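Local coordinates for conjugal transfer protein-like C-terminal domain-containing protein (Enterococcus faecalis, PDB 4EC6), which is of unknown function but probably takes part in plasmid conjugation as a VirB8-like component of a Gram-positive type IV secretion system, at residues A[57-65]-A[116-124]. Sequence-based numbering, arbitrary orientation.
Sequences IDTFGRYFL and GYSVEYLLN
The backbone oxygen D58 O accepts two hydrogen bonds: one from the phenol of Y121, whose OH lies 2.7 Å away, and the ordinary helical one from R62 N. The phenol reaches the carbonyl at a C=O...donor angle of 117°, slightly out of the carbonyl plane, so it comes in obliquely beside the helical bond instead of displacing it. The hydroxyl gets there across the bare backbone of G61, whose CA is 3.0 Å from Y121 OH.

The Y121 ring is located by more than its hydroxyl. L65 CD1 sits over one face, 3.9 Å from the centroid and 16° off the normal, a CH-pi contact. R62 CG approaches CE1 obliquely, and the R62 chain, extended from CG to NE, carries NE to D58 OD1 at 2.7 Å. This salt bridge uses the syn lone pair of the carboxylate, with OD1 close to the guanidinium plane, and links D58 to R62 one turn on, beside the ring at CE1; carboxylate and guanidinium are both steeply inclined to the ring.

Apolar contacts flank Y121 along the strand. Toward the start of the helix, I57 divides its branches, CG2 meeting V119 CG1 at 3.8 Å and CD1 the Y117 ring; at the other end L65 CD1 also touches L123 CD2 at 4.3 Å.

The helix segment crosses the strand segment at -62°, with the axes 9.6 Å apart, on one face of the antiparallel sheet of this NTF2-like domain. Strand 117-126 runs between strands 101-112 and 131-142; Y107 of the former meets Y121 edge-to-face, while I136 and V140 of the latter pack against L65 and I57.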
loop_
_atom_site.group_PDB
_atom_site.type_symbol
_atom_site.label_atom_id
_atom_site.label_comp_id
_atom_site.label_asym_id
_atom_site.label_seq_id
_atom_site.Cartn_x
_atom_site.Cartn_y
_atom_site.Cartn_z
ATOM N N ILE A 57 -7.421 -3.529 9.808
ATOM C CA ILE A 57 -8.468 -4.210 9.008
ATOM C C ILE A 57 -8.013 -4.325 7.568
ATOM O O ILE A 57 -8.170 -5.372 6.916
ATOM C CB ILE A 57 -9.829 -3.488 8.899
ATOM C CG1 ILE A 57 -10.116 -2.484 10.002
ATOM C CG2 ILE A 57 -10.945 -4.515 8.938
ATOM C CD1 ILE A 57 -10.981 -3.047 11.135
ATOM N N ASP A 58 -7.451 -3.227 7.067
ATOM C CA ASP A 58 -6.929 -3.150 5.721
ATOM C C ASP A 58 -5.953 -4.279 5.422
ATOM O O ASP A 58 -6.140 -5.025 4.477
ATOM C CB ASP A 58 -6.294 -1.769 5.597
ATOM C CG ASP A 58 -5.445 -1.565 4.356
ATOM O OD1 ASP A 58 -5.164 -2.493 3.542
ATOM O OD2 ASP A 58 -5.034 -0.396 4.226
ATOM N N THR A 59 -4.927 -4.425 6.257
ATOM C CA THR A 59 -3.923 -5.467 6.111
ATOM C C THR A 59 -4.531 -6.848 6.208
ATOM O O THR A 59 -4.242 -7.736 5.385
ATOM C CB THR A 59 -2.832 -5.291 7.179
ATOM O OG1 THR A 59 -2.093 -4.122 6.873
ATOM C CG2 THR A 59 -1.863 -6.431 7.196
ATOM N N PHE A 60 -5.374 -7.058 7.207
ATOM C CA PHE A 60 -6.071 -8.336 7.310
ATOM C C PHE A 60 -6.799 -8.657 5.983
ATOM O O PHE A 60 -6.685 -9.764 5.431
ATOM C CB PHE A 60 -7.055 -8.309 8.472
ATOM C CG PHE A 60 -7.911 -9.515 8.556
ATOM C CD1 PHE A 60 -7.432 -10.703 9.101
ATOM C CD2 PHE A 60 -9.187 -9.488 8.086
ATOM C CE1 PHE A 60 -8.234 -11.833 9.157
ATOM C CE2 PHE A 60 -9.989 -10.625 8.156
ATOM C CZ PHE A 60 -9.524 -11.787 8.699
ATOM N N GLY A 61 -7.537 -7.681 5.471
ATOM C CA GLY A 61 -8.278 -7.920 4.256
ATOM C C GLY A 61 -7.350 -8.291 3.112
ATOM O O GLY A 61 -7.698 -9.126 2.253
ATOM N N ARG A 62 -6.151 -7.717 3.086
ATOM C CA ARG A 62 -5.224 -8.044 1.994
ATOM C C ARG A 62 -4.803 -9.478 2.049
ATOM O O ARG A 62 -4.715 -10.134 1.023
ATOM C CB ARG A 62 -4.016 -7.113 1.982
ATOM C CG ARG A 62 -4.324 -5.766 1.349
ATOM C CD ARG A 62 -3.341 -4.759 1.903
ATOM N NE ARG A 62 -3.625 -3.390 1.469
ATOM C CZ ARG A 62 -3.303 -2.925 0.251
ATOM N NH1 ARG A 62 -2.731 -3.725 -0.648
ATOM N NH2 ARG A 62 -3.569 -1.692 -0.083
ATOM N N TYR A 63 -4.515 -9.956 3.268
ATOM C CA TYR A 63 -4.055 -11.309 3.463
ATOM C C TYR A 63 -5.150 -12.280 3.042
ATOM O O TYR A 63 -4.913 -13.148 2.183
ATOM C CB TYR A 63 -3.576 -11.528 4.875
ATOM C CG TYR A 63 -2.095 -11.281 5.035
ATOM C CD1 TYR A 63 -1.148 -12.285 4.761
ATOM C CD2 TYR A 63 -1.642 -10.045 5.399
ATOM C CE1 TYR A 63 0.208 -12.043 4.892
ATOM C CE2 TYR A 63 -0.305 -9.779 5.511
ATOM C CZ TYR A 63 0.620 -10.767 5.273
ATOM O OH TYR A 63 1.952 -10.427 5.426
ATOM N N PHE A 64 -6.362 -12.055 3.532
ATOM C CA PHE A 64 -7.514 -12.806 3.058
ATOM C C PHE A 64 -7.630 -12.783 1.535
ATOM O O PHE A 64 -7.882 -13.834 0.958
ATOM C CB PHE A 64 -8.814 -12.306 3.705
ATOM C CG PHE A 64 -10.087 -12.855 3.073
ATOM C CD1 PHE A 64 -10.467 -14.176 3.260
ATOM C CD2 PHE A 64 -10.925 -12.023 2.328
ATOM C CE1 PHE A 64 -11.640 -14.663 2.713
ATOM C CE2 PHE A 64 -12.076 -12.508 1.763
ATOM C CZ PHE A 64 -12.441 -13.835 1.961
ATOM N N LEU A 65 -7.482 -11.628 0.886
ATOM C CA LEU A 65 -7.650 -11.596 -0.585
ATOM C C LEU A 65 -6.657 -12.492 -1.364
ATOM O O LEU A 65 -6.977 -13.086 -2.388
ATOM C CB LEU A 65 -7.619 -10.164 -1.114
ATOM C CG LEU A 65 -8.885 -9.377 -0.818
ATOM C CD1 LEU A 65 -8.737 -7.888 -1.077
ATOM C CD2 LEU A 65 -9.989 -9.919 -1.681
ATOM N N GLY A 116 -19.106 -5.026 13.130
ATOM C CA GLY A 116 -17.812 -4.915 12.536
ATOM C C GLY A 116 -17.691 -3.797 11.544
ATOM O O GLY A 116 -18.069 -2.635 11.805
ATOM N N TYR A 117 -17.104 -4.159 10.414
ATOM C CA TYR A 117 -16.854 -3.216 9.373
ATOM C C TYR A 117 -17.097 -3.871 8.063
ATOM O O TYR A 117 -16.755 -5.026 7.884
ATOM C CB TYR A 117 -15.418 -2.743 9.455
ATOM C CG TYR A 117 -15.235 -1.767 10.562
ATOM C CD1 TYR A 117 -15.314 -0.406 10.311
ATOM C CD2 TYR A 117 -14.997 -2.187 11.885
ATOM C CE1 TYR A 117 -15.144 0.509 11.322
ATOM C CE2 TYR A 117 -14.808 -1.267 12.907
ATOM C CZ TYR A 117 -14.898 0.068 12.604
ATOM O OH TYR A 117 -14.757 1.032 13.572
ATOM N N SER A 118 -17.718 -3.131 7.162
ATOM C CA SER A 118 -17.765 -3.494 5.769
ATOM C C SER A 118 -16.533 -2.849 5.096
ATOM O O SER A 118 -16.343 -1.622 5.183
ATOM C CB SER A 118 -19.054 -2.956 5.157
ATOM O OG SER A 118 -19.059 -3.238 3.781
ATOM N N VAL A 119 -15.681 -3.667 4.465
ATOM C CA VAL A 119 -14.470 -3.127 3.837
ATOM C C VAL A 119 -14.553 -3.210 2.320
ATOM O O VAL A 119 -15.128 -4.133 1.768
ATOM C CB VAL A 119 -13.155 -3.784 4.368
ATOM C CG1 VAL A 119 -13.141 -3.807 5.867
ATOM C CG2 VAL A 119 -12.986 -5.213 3.897
ATOM N N GLU A 120 -13.952 -2.271 1.627
ATOM C CA GLU A 120 -13.865 -2.368 0.162
ATOM C C GLU A 120 -12.452 -2.264 -0.317
ATOM O O GLU A 120 -11.643 -1.553 0.289
ATOM C CB GLU A 120 -14.648 -1.248 -0.485
ATOM C CG GLU A 120 -16.074 -1.155 0.023
ATOM C CD GLU A 120 -16.848 -0.029 -0.621
ATOM O OE1 GLU A 120 -16.265 0.777 -1.348
ATOM O OE2 GLU A 120 -18.055 0.070 -0.397
ATOM N N TYR A 121 -12.163 -2.962 -1.420
ATOM C CA TYR A 121 -10.906 -2.824 -2.150
ATOM C C TYR A 121 -11.151 -2.635 -3.638
ATOM O O TYR A 121 -12.113 -3.168 -4.207
ATOM C CB TYR A 121 -10.013 -4.036 -1.936
ATOM C CG TYR A 121 -9.661 -4.331 -0.490
ATOM C CD1 TYR A 121 -8.363 -4.128 -0.013
ATOM C CD2 TYR A 121 -10.612 -4.824 0.400
ATOM C CE1 TYR A 121 -8.023 -4.367 1.304
ATOM C CE2 TYR A 121 -10.285 -5.092 1.725
ATOM C CZ TYR A 121 -8.979 -4.856 2.161
ATOM O OH TYR A 121 -8.662 -5.100 3.461
ATOM N N LEU A 122 -10.259 -1.897 -4.292
ATOM C CA LEU A 122 -10.234 -1.861 -5.756
ATOM C C LEU A 122 -9.196 -2.841 -6.250
ATOM O O LEU A 122 -8.084 -2.841 -5.751
ATOM C CB LEU A 122 -9.882 -0.468 -6.277
ATOM C CG LEU A 122 -10.950 0.556 -6.029
ATOM C CD1 LEU A 122 -10.718 1.651 -7.058
ATOM C CD2 LEU A 122 -12.383 -0.008 -6.143
ATOM N N LEU A 123 -9.540 -3.657 -7.241
ATOM C CA LEU A 123 -8.644 -4.675 -7.735
ATOM C C LEU A 123 -8.436 -4.532 -9.235
ATOM O O LEU A 123 -9.324 -4.083 -9.969
ATOM C CB LEU A 123 -9.248 -6.047 -7.456
ATOM C CG LEU A 123 -9.861 -6.370 -6.098
ATOM C CD1 LEU A 123 -10.536 -7.731 -6.077
ATOM C CD2 LEU A 123 -8.765 -6.363 -5.047
ATOM N N ASN A 124 -7.264 -4.902 -9.694
ATOM C CA ASN A 124 -7.113 -5.196 -11.097
ATOM C C ASN A 124 -7.097 -6.710 -11.127
ATOM O O ASN A 124 -6.165 -7.334 -10.572
ATOM C CB ASN A 124 -5.790 -4.678 -11.667
ATOM C CG ASN A 124 -5.739 -3.149 -11.799
ATOM O OD1 ASN A 124 -6.752 -2.476 -12.075
ATOM N ND2 ASN A 124 -4.519 -2.585 -11.635
#